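Local coordinates for enoyl-CoA hydratase subunit II (Geobacillus kaustophilus, PDB 2EJ5), which probably catalyses the hydration of enoyl-CoA thioesters as a crotonase-family lyase, perhaps in phenylacetic acid catabolism, at residues 216-219 and 220-223; 229-232 and 233-237; 140-143 and 144-148. One frame throughout, in Å; residues are numbered along the deposited sequence.

Contact 1. Residues 216-219 and 220-223; sequences ETTF and DRYL
Y222 N donates a hydrogen bond to T218 O at 2.8 Å, and L223 N donates one to F219 O at 3.1 Å. These two bonds close the first turn of helix 219-235, with T218 in the N-cap position. T217, just ahead of it, folds its side chain back over the turn: OG1 touches R221 CB at 3.4 Å and comes near the edge of the bent arginine's guanidinium, while CG2 reaches Y222 N at 3.4 Å and sits at the edge of the tyrosine ring. F219 has CG anti to its backbone N (chi1 -174°), which swings the ring along the helix to L223. There CE2 meets L223 CD1 at 3.6 Å, and L223 CG stands 4.1 Å above one ring face, offset toward its rim. An alanine at F219 is likely to leave L223 CD1 without its aromatic partner and strip H91 and Y144 of the second subunit of the ring they stack on and meet edge-to-face. F219 N hydrogen-bonds to E216 OE1 of that subunit. Within the chain, Y222 rests on L210, E213 and S214 of helix 201-216.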
ATOM      1  N   GLU A 216      -0.690  12.143  -4.353  1.00 27.66           N
ATOM      2  CA  GLU A 216      -0.476  13.476  -3.777  1.00 29.20           C
ATOM      3  C   GLU A 216      -1.721  14.301  -3.461  1.00 28.26           C
ATOM      4  O   GLU A 216      -1.601  15.310  -2.769  1.00 29.05           O
ATOM      5  CB  GLU A 216       0.491  14.308  -4.649  1.00 29.69           C
ATOM      6  CG  GLU A 216       1.838  13.617  -4.934  1.00 30.79           C
ATOM      7  CD  GLU A 216       2.824  14.514  -5.683  1.00 32.66           C
ATOM      8  OE1 GLU A 216       4.006  14.586  -5.260  1.00 35.05           O
ATOM      9  OE2 GLU A 216       2.430  15.131  -6.697  1.00 35.77           O
ATOM     10  N   THR A 217      -2.899  13.903  -3.945  1.00 27.24           N
ATOM     11  CA  THR A 217      -4.104  14.727  -3.779  1.00 26.57           C
ATOM     12  C   THR A 217      -5.250  13.991  -3.033  1.00 25.42           C
ATOM     13  O   THR A 217      -5.164  12.805  -2.773  1.00 25.43           O
ATOM     14  CB  THR A 217      -4.572  15.362  -5.168  1.00 27.51           C
ATOM     15  OG1 THR A 217      -5.196  16.644  -4.949  1.00 29.12           O
ATOM     16  CG2 THR A 217      -5.515  14.431  -5.931  1.00 26.19           C
ATOM     17  N   THR A 218      -6.304  14.705  -2.677  1.00 23.80           N
ATOM     18  CA  THR A 218      -7.463  14.099  -2.024  1.00 23.98           C
ATOM     19  C   THR A 218      -8.437  13.495  -3.049  1.00 23.22           C
ATOM     20  O   THR A 218      -8.398  13.848  -4.225  1.00 22.33           O
ATOM     21  CB  THR A 218      -8.261  15.136  -1.240  1.00 24.09           C
ATOM     22  OG1 THR A 218      -8.707  16.149  -2.150  1.00 27.13           O
ATOM     23  CG2 THR A 218      -7.424  15.773  -0.098  1.00 25.37           C
ATOM     24  N   PHE A 219      -9.333  12.620  -2.602  1.00 22.70           N
ATOM     25  CA  PHE A 219     -10.301  11.996  -3.514  1.00 22.44           C
ATOM     26  C   PHE A 219     -11.073  12.994  -4.398  1.00 23.43           C
ATOM     27  O   PHE A 219     -11.162  12.819  -5.613  1.00 22.04           O
ATOM     28  CB  PHE A 219     -11.313  11.161  -2.739  1.00 22.78           C
ATOM     29  CG  PHE A 219     -12.242  10.384  -3.616  1.00 20.51           C
ATOM     30  CD1 PHE A 219     -11.759   9.344  -4.400  1.00 18.98           C
ATOM     31  CD2 PHE A 219     -13.582  10.695  -3.666  1.00 22.28           C
ATOM     32  CE1 PHE A 219     -12.593   8.629  -5.213  1.00 19.88           C
ATOM     33  CE2 PHE A 219     -14.436   9.992  -4.472  1.00 19.95           C
ATOM     34  CZ  PHE A 219     -13.945   8.952  -5.256  1.00 22.76           C
ATOM     35  N   ASP A 220     -11.652  14.024  -3.766  1.00 24.11           N
ATOM     36  CA  ASP A 220     -12.426  15.026  -4.482  1.00 24.13           C
ATOM     37  C   ASP A 220     -11.617  15.715  -5.579  1.00 23.37           C
ATOM     38  O   ASP A 220     -12.088  15.857  -6.713  1.00 23.67           O
ATOM     39  CB  ASP A 220     -13.008  16.051  -3.517  1.00 25.58           C
ATOM     40  CG  ASP A 220     -14.183  15.507  -2.731  1.00 29.76           C
ATOM     41  OD1 ASP A 220     -14.830  14.547  -3.217  1.00 30.24           O
ATOM     42  OD2 ASP A 220     -14.473  16.048  -1.627  1.00 35.39           O
ATOM     43  N   ARG A 221     -10.394  16.109  -5.265  1.00 21.96           N
ATOM     44  CA  ARG A 221      -9.586  16.798  -6.247  1.00 21.70           C
ATOM     45  C   ARG A 221      -9.137  15.808  -7.309  1.00 20.03           C
ATOM     46  O   ARG A 221      -9.114  16.149  -8.488  1.00 19.41           O
ATOM     47  CB  ARG A 221      -8.385  17.471  -5.596  1.00 22.84           C
ATOM     48  CG  ARG A 221      -8.774  18.749  -4.842  1.00 26.49           C
ATOM     49  CD  ARG A 221      -7.596  19.256  -3.988  1.00 33.15           C
ATOM     50  NE  ARG A 221      -6.547  19.880  -4.798  1.00 39.85           N
ATOM     51  CZ  ARG A 221      -6.609  21.110  -5.322  1.00 43.76           C
ATOM     52  NH1 ARG A 221      -7.667  21.892  -5.145  1.00 44.56           N
ATOM     53  NH2 ARG A 221      -5.594  21.563  -6.042  1.00 46.60           N
ATOM     54  N   TYR A 222      -8.822  14.585  -6.877  1.00 16.32           N
ATOM     55  CA  TYR A 222      -8.436  13.523  -7.811  1.00 16.15           C
ATOM     56  C   TYR A 222      -9.438  13.367  -8.979  1.00 14.56           C
ATOM     57  O   TYR A 222      -9.047  13.286 -10.141  1.00 14.36           O
ATOM     58  CB  TYR A 222      -8.258  12.170  -7.106  1.00 14.28           C
ATOM     59  CG  TYR A 222      -7.864  11.167  -8.135  1.00 15.90           C
ATOM     60  CD1 TYR A 222      -6.538  11.095  -8.570  1.00 12.65           C
ATOM     61  CD2 TYR A 222      -8.831  10.349  -8.748  1.00 15.14           C
ATOM     62  CE1 TYR A 222      -6.166  10.203  -9.583  1.00 14.63           C
ATOM     63  CE2 TYR A 222      -8.462   9.463  -9.772  1.00 13.54           C
ATOM     64  CZ  TYR A 222      -7.142   9.413 -10.177  1.00 13.97           C
ATOM     65  OH  TYR A 222      -6.768   8.581 -11.176  1.00 13.26           O
ATOM     66  N   LEU A 223     -10.719  13.289  -8.661  1.00 14.69           N
ATOM     67  CA  LEU A 223     -11.745  13.149  -9.707  1.00 16.20           C
ATOM     68  C   LEU A 223     -11.724  14.323 -10.723  1.00 16.56           C
ATOM     69  O   LEU A 223     -12.036  14.125 -11.888  1.00 16.08           O
ATOM     70  CB  LEU A 223     -13.160  13.054  -9.107  1.00 16.33           C
ATOM     71  CG  LEU A 223     -13.424  11.883  -8.139  1.00 17.66           C
ATOM     72  CD1 LEU A 223     -14.862  11.795  -7.602  1.00 16.47           C
ATOM     73  CD2 LEU A 223     -13.072  10.607  -8.891  1.00 15.22           C
TER

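Contact 2. Residues 229-232 and 233-237; sequences CQRI and AGLTS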
ATOM      1  N   CYS A 229      -7.825  14.607 -17.600  1.00 20.23           N
ATOM      2  CA  CYS A 229      -7.007  13.634 -18.361  1.00 20.09           C
ATOM      3  C   CYS A 229      -7.778  12.898 -19.432  1.00 19.08           C
ATOM      4  O   CYS A 229      -7.241  12.636 -20.513  1.00 18.98           O
ATOM      5  CB  CYS A 229      -6.335  12.636 -17.426  1.00 20.40           C
ATOM      6  SG  CYS A 229      -5.053  13.445 -16.502  1.00 23.11           S
ATOM      7  N   GLN A 230      -9.037  12.585 -19.131  1.00 18.94           N
ATOM      8  CA  GLN A 230      -9.880  11.808 -20.014  1.00 18.77           C
ATOM      9  C   GLN A 230     -10.394  12.670 -21.156  1.00 18.92           C
ATOM     10  O   GLN A 230     -10.619  12.135 -22.216  1.00 19.38           O
ATOM     11  CB  GLN A 230     -11.073  11.199 -19.275  1.00 19.01           C
ATOM     12  CG  GLN A 230     -11.745  10.039 -20.026  1.00 18.84           C
ATOM     13  CD  GLN A 230     -10.872   8.803 -20.038  1.00 19.69           C
ATOM     14  OE1 GLN A 230      -9.737   8.795 -20.594  1.00 18.49           O
ATOM     15  NE2 GLN A 230     -11.365   7.755 -19.394  1.00 17.30           N
ATOM     16  N   ARG A 231     -10.631  13.977 -20.916  1.00 18.54           N
ATOM     17  CA  ARG A 231     -10.976  14.915 -22.017  1.00 18.54           C
ATOM     18  C   ARG A 231      -9.850  14.889 -23.021  1.00 17.58           C
ATOM     19  O   ARG A 231     -10.099  14.699 -24.217  1.00 17.88           O
ATOM     20  CB  ARG A 231     -11.265  16.341 -21.500  1.00 18.41           C
ATOM     21  CG  ARG A 231     -11.642  17.364 -22.575  1.00 19.30           C
ATOM     22  CD  ARG A 231     -11.529  18.792 -22.084  1.00 19.90           C
ATOM     23  NE  ARG A 231     -10.134  19.180 -21.845  1.00 21.16           N
ATOM     24  CZ  ARG A 231      -9.284  19.621 -22.773  1.00 23.41           C
ATOM     25  NH1 ARG A 231      -9.668  19.764 -24.043  1.00 24.51           N
ATOM     26  NH2 ARG A 231      -8.030  19.922 -22.417  1.00 23.13           N
ATOM     27  N   ILE A 232      -8.619  14.983 -22.528  1.00 17.63           N
ATOM     28  CA  ILE A 232      -7.413  14.852 -23.380  1.00 18.51           C
ATOM     29  C   ILE A 232      -7.302  13.486 -24.105  1.00 19.56           C
ATOM     30  O   ILE A 232      -7.118  13.458 -25.334  1.00 17.53           O
ATOM     31  CB  ILE A 232      -6.066  15.168 -22.624  1.00 18.43           C
ATOM     32  CG1 ILE A 232      -6.095  16.581 -21.996  1.00 19.49           C
ATOM     33  CG2 ILE A 232      -4.841  14.986 -23.562  1.00 18.35           C
ATOM     34  CD1 ILE A 232      -5.208  16.771 -20.742  1.00 19.97           C
ATOM     35  N   ALA A 233      -7.413  12.364 -23.374  1.00 17.98           N
ATOM     36  CA  ALA A 233      -7.247  11.081 -24.054  1.00 18.96           C
ATOM     37  C   ALA A 233      -8.321  10.939 -25.131  1.00 19.14           C
ATOM     38  O   ALA A 233      -8.067  10.370 -26.192  1.00 19.23           O
ATOM     39  CB  ALA A 233      -7.293   9.882 -23.050  1.00 18.08           C
ATOM     40  N   GLY A 234      -9.490  11.505 -24.857  1.00 18.90           N
ATOM     41  CA  GLY A 234     -10.643  11.364 -25.709  1.00 21.12           C
ATOM     42  C   GLY A 234     -10.518  12.081 -27.044  1.00 22.17           C
ATOM     43  O   GLY A 234     -11.215  11.731 -27.976  1.00 23.76           O
ATOM     44  N   LEU A 235      -9.621  13.061 -27.122  1.00 22.26           N
ATOM     45  CA  LEU A 235      -9.455  13.894 -28.298  1.00 23.38           C
ATOM     46  C   LEU A 235      -8.416  13.300 -29.219  1.00 23.81           C
ATOM     47  O   LEU A 235      -8.291  13.707 -30.365  1.00 24.72           O
ATOM     48  CB  LEU A 235      -9.026  15.311 -27.882  1.00 23.51           C
ATOM     49  CG  LEU A 235     -10.137  16.228 -27.365  1.00 23.79           C
ATOM     50  CD1 LEU A 235      -9.501  17.448 -26.702  1.00 24.89           C
ATOM     51  CD2 LEU A 235     -11.053  16.647 -28.546  1.00 27.05           C
ATOM     52  N   THR A 236      -7.697  12.310 -28.694  1.00 22.98           N
ATOM     53  CA  THR A 236      -6.515  11.744 -29.263  1.00 23.33           C
ATOM     54  C   THR A 236      -6.874  10.894 -30.516  1.00 24.10           C
ATOM     55  O   THR A 236      -8.009  10.399 -30.650  1.00 23.82           O
ATOM     56  CB  THR A 236      -5.874  10.928 -28.090  1.00 24.09           C
ATOM     57  OG1 THR A 236      -4.536  11.343 -27.758  1.00 25.39           O
ATOM     58  CG2 THR A 236      -6.065   9.434 -28.206  1.00 20.16           C
ATOM     59  N   SER A 237      -5.935  10.735 -31.446  1.00 25.13           N
ATOM     60  CA  SER A 237      -6.219   9.924 -32.649  1.00 26.10           C
ATOM     61  C   SER A 237      -6.311   8.452 -32.254  1.00 25.64           C
ATOM     62  O   SER A 237      -7.099   7.680 -32.805  1.00 25.12           O
ATOM     63  CB  SER A 237      -5.133  10.087 -33.716  1.00 27.15           C
ATOM     64  OG  SER A 237      -5.282  11.331 -34.367  1.00 32.09           O
TER
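R231 and L235 meet one turn apart where helix 219-235, part of the C-terminal helical region through which crotonase-family subunits associate, comes to its end. L235 climbs back along the helix: its CB lies 3.7 Å from I232 O, its CG 3.5 Å from R231 O, and its CD1 reaches R231 NH1 at 3.5 Å, oblique to the guanidinium. CG beside the backbone N (chi1 -79°) aims the branch this way, and the arginine, extended at first and bent at chi3, brings NH1 to it; NH2 is held in a salt bridge by E228. Along the backbone, A233 N and G234 N bond to C229 O and Q230 O, four residues back. L235 N bonds to I232 O, three residues back, and T236 N likewise to A233 O, as the helix runs out. On another side of the helix the amide of Q230 goes to the second subunit, where NE2 binds D139 OD2 and V137 O, and A233 packs on G135 of that subunit. I232 and A233 also touch L206 of helix 201-216. At the amide end of Q230, OE1 lies 3.6 Å from A233 CB; at the helix end, L235 N stands 62° out of the carbonyl plane of I232, 3.1 Å from I232 O.

Contact 3. Residues 140-143 and 144-148; sequences AGHL and YYLPR
H142 and L146, each with CG anti to the backbone N (chi1 -156° and -171°), send their side chains the same way, so that they lie side by side: H142 CE1 touches L146 CD2 at 3.6 Å, the methyl standing oblique to the imidazole. H142 ND1 is buried here with no polar partner, the same methyl 3.9 Å from it; the ring also meets F131 edge-to-face and rests on M110, S111 and L114 of helix 108-115. G141, at the N-cap position, offers one carbonyl to two donors. Y145 N approaches G141 O at 3.1 Å, nearly in line with the C=O bond, and Y144 N comes from above the carbonyl plane at 2.9 Å. The ring of Y145 leans on the same oxygen, CD2 at 3.1 Å. At the positive phi of G141 (95°) a CB would probably be jammed against the preceding carbonyl, and the Y145 ring also lies close. L146 N bonds to H142 O, but P147 has no N-H to give L143 O; its CD sits 3.1 Å from that oxygen, which is instead bonded by S214 OG of the third subunit. G141 N binds E226 of that subunit too. This is a glycine N-cap opening a short helix that a proline kinks within its second turn, buried between helices 108-115 and 152-161 and the subunit interface of a crotonase-type trimer.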
ATOM      1  N   ALA A 140      18.051   8.562  -3.280  1.00 17.14           N
ATOM      2  CA  ALA A 140      17.536   8.753  -4.656  1.00 16.56           C
ATOM      3  C   ALA A 140      16.073   8.278  -4.747  1.00 16.61           C
ATOM      4  O   ALA A 140      15.664   7.637  -5.745  1.00 15.95           O
ATOM      5  CB  ALA A 140      18.413   7.969  -5.674  1.00 15.43           C
ATOM      6  N   GLY A 141      15.288   8.547  -3.704  1.00 15.10           N
ATOM      7  CA  GLY A 141      13.846   8.291  -3.783  1.00 15.04           C
ATOM      8  C   GLY A 141      13.398   6.950  -3.235  1.00 15.23           C
ATOM      9  O   GLY A 141      12.199   6.692  -3.195  1.00 15.28           O
ATOM     10  N   HIS A 142      14.351   6.135  -2.762  1.00 13.48           N
ATOM     11  CA  HIS A 142      14.145   4.748  -2.411  1.00 13.46           C
ATOM     12  C   HIS A 142      12.940   4.562  -1.483  1.00 13.44           C
ATOM     13  O   HIS A 142      12.070   3.787  -1.772  1.00 13.32           O
ATOM     14  CB  HIS A 142      15.384   4.210  -1.693  1.00 12.97           C
ATOM     15  CG  HIS A 142      15.551   2.729  -1.782  1.00 13.06           C
ATOM     16  ND1 HIS A 142      14.945   1.847  -0.911  1.00 18.49           N
ATOM     17  CD2 HIS A 142      16.329   1.976  -2.594  1.00 12.93           C
ATOM     18  CE1 HIS A 142      15.304   0.612  -1.208  1.00 13.67           C
ATOM     19  NE2 HIS A 142      16.162   0.665  -2.211  1.00 20.04           N
ATOM     20  N   LEU A 143      12.925   5.294  -0.366  1.00 11.98           N
ATOM     21  CA  LEU A 143      11.890   5.156   0.634  1.00 12.54           C
ATOM     22  C   LEU A 143      10.580   5.873   0.304  1.00 11.91           C
ATOM     23  O   LEU A 143       9.620   5.786   1.062  1.00 11.15           O
ATOM     24  CB  LEU A 143      12.431   5.556   2.019  1.00 11.50           C
ATOM     25  CG  LEU A 143      13.608   4.689   2.502  1.00 15.32           C
ATOM     26  CD1 LEU A 143      14.126   5.306   3.818  1.00 17.19           C
ATOM     27  CD2 LEU A 143      13.243   3.251   2.685  1.00 16.08           C
ATOM     28  N   TYR A 144      10.544   6.564  -0.825  1.00 12.15           N
ATOM     29  CA  TYR A 144       9.285   7.086  -1.328  1.00 13.82           C
ATOM     30  C   TYR A 144       8.640   5.976  -2.148  1.00 13.89           C
ATOM     31  O   TYR A 144       7.440   5.698  -2.015  1.00 13.66           O
ATOM     32  CB  TYR A 144       9.507   8.336  -2.209  1.00 14.95           C
ATOM     33  CG  TYR A 144       8.195   9.000  -2.598  1.00 17.25           C
ATOM     34  CD1 TYR A 144       7.566   9.941  -1.749  1.00 18.69           C
ATOM     35  CD2 TYR A 144       7.559   8.665  -3.812  1.00 18.67           C
ATOM     36  CE1 TYR A 144       6.349  10.551  -2.115  1.00 18.12           C
ATOM     37  CE2 TYR A 144       6.339   9.257  -4.178  1.00 21.41           C
ATOM     38  CZ  TYR A 144       5.743  10.192  -3.335  1.00 21.43           C
ATOM     39  OH  TYR A 144       4.517  10.758  -3.721  1.00 21.68           O
ATOM     40  N   TYR A 145       9.438   5.321  -3.007  1.00 13.67           N
ATOM     41  CA  TYR A 145       8.891   4.259  -3.853  1.00 12.80           C
ATOM     42  C   TYR A 145       8.576   2.965  -3.144  1.00 12.05           C
ATOM     43  O   TYR A 145       7.561   2.308  -3.430  1.00 10.84           O
ATOM     44  CB  TYR A 145       9.860   3.960  -4.997  1.00 15.13           C
ATOM     45  CG  TYR A 145       9.961   5.164  -5.919  1.00 18.59           C
ATOM     46  CD1 TYR A 145       8.872   5.563  -6.666  1.00 20.19           C
ATOM     47  CD2 TYR A 145      11.128   5.916  -5.999  1.00 22.95           C
ATOM     48  CE1 TYR A 145       8.945   6.701  -7.502  1.00 26.21           C
ATOM     49  CE2 TYR A 145      11.206   7.063  -6.817  1.00 22.21           C
ATOM     50  CZ  TYR A 145      10.120   7.428  -7.573  1.00 20.62           C
ATOM     51  OH  TYR A 145      10.173   8.552  -8.408  1.00 25.46           O
ATOM     52  N   LEU A 146       9.483   2.570  -2.265  1.00 11.43           N
ATOM     53  CA  LEU A 146       9.481   1.194  -1.761  1.00 11.70           C
ATOM     54  C   LEU A 146       8.214   0.889  -0.949  1.00 11.96           C
ATOM     55  O   LEU A 146       7.608  -0.115  -1.183  1.00 11.65           O
ATOM     56  CB  LEU A 146      10.749   0.887  -0.957  1.00 10.11           C
ATOM     57  CG  LEU A 146      10.961  -0.567  -0.559  1.00 12.37           C
ATOM     58  CD1 LEU A 146      10.869  -1.539  -1.833  1.00 12.02           C
ATOM     59  CD2 LEU A 146      12.289  -0.693   0.247  1.00  9.98           C
ATOM     60  N   PRO A 147       7.836   1.739   0.027  1.00 13.87           N
ATOM     61  CA  PRO A 147       6.603   1.363   0.733  1.00 14.46           C
ATOM     62  C   PRO A 147       5.366   1.414  -0.167  1.00 15.52           C
ATOM     63  O   PRO A 147       4.380   0.721   0.137  1.00 15.58           O
ATOM     64  CB  PRO A 147       6.463   2.416   1.831  1.00 15.18           C
ATOM     65  CG  PRO A 147       7.754   3.156   1.862  1.00 16.25           C
ATOM     66  CD  PRO A 147       8.408   2.990   0.534  1.00 14.35           C
ATOM     67  N   ARG A 148       5.399   2.224  -1.235  1.00 15.59           N
ATOM     68  CA  ARG A 148       4.285   2.223  -2.213  1.00 16.54           C
ATOM     69  C   ARG A 148       4.229   0.948  -3.052  1.00 16.33           C
ATOM     70  O   ARG A 148       3.234   0.730  -3.770  1.00 16.36           O
ATOM     71  CB  ARG A 148       4.313   3.435  -3.162  1.00 18.22           C
ATOM     72  CG  ARG A 148       4.139   4.822  -2.469  1.00 20.73           C
ATOM     73  CD  ARG A 148       2.925   4.929  -1.608  1.00 29.61           C
ATOM     74  NE  ARG A 148       2.951   6.250  -0.937  1.00 35.24           N
ATOM     75  CZ  ARG A 148       3.550   7.321  -1.459  1.00 26.41           C
ATOM     76  NH1 ARG A 148       4.060   7.191  -2.653  1.00 27.75           N
ATOM     77  NH2 ARG A 148       3.597   8.485  -0.794  1.00 25.12           N
TER

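How the contacts relate
Contacts 1 and 2 lie in series on helix 219-235, at its start and its end, with centres 20 Å apart and nearest atoms about 7 Å apart; both face the second subunit. Contact 3, on helix 142-150, comes earlier in the chain. Its centre is 21 Å from that of contact 1, which it touches through E216 CG and Y144 OH at 4.1 Å, and 31 Å from that of contact 2. Across the trimer contacts 1 and 3 are complementary: the helix start at 216-223 of one subunit sits against the start of helix 142-150, residues 140-148, of the next. As in other crotonases, the N-terminal end of helix 108-115, on which H142 of contact 3 packs, probably helps form the oxyanion hole.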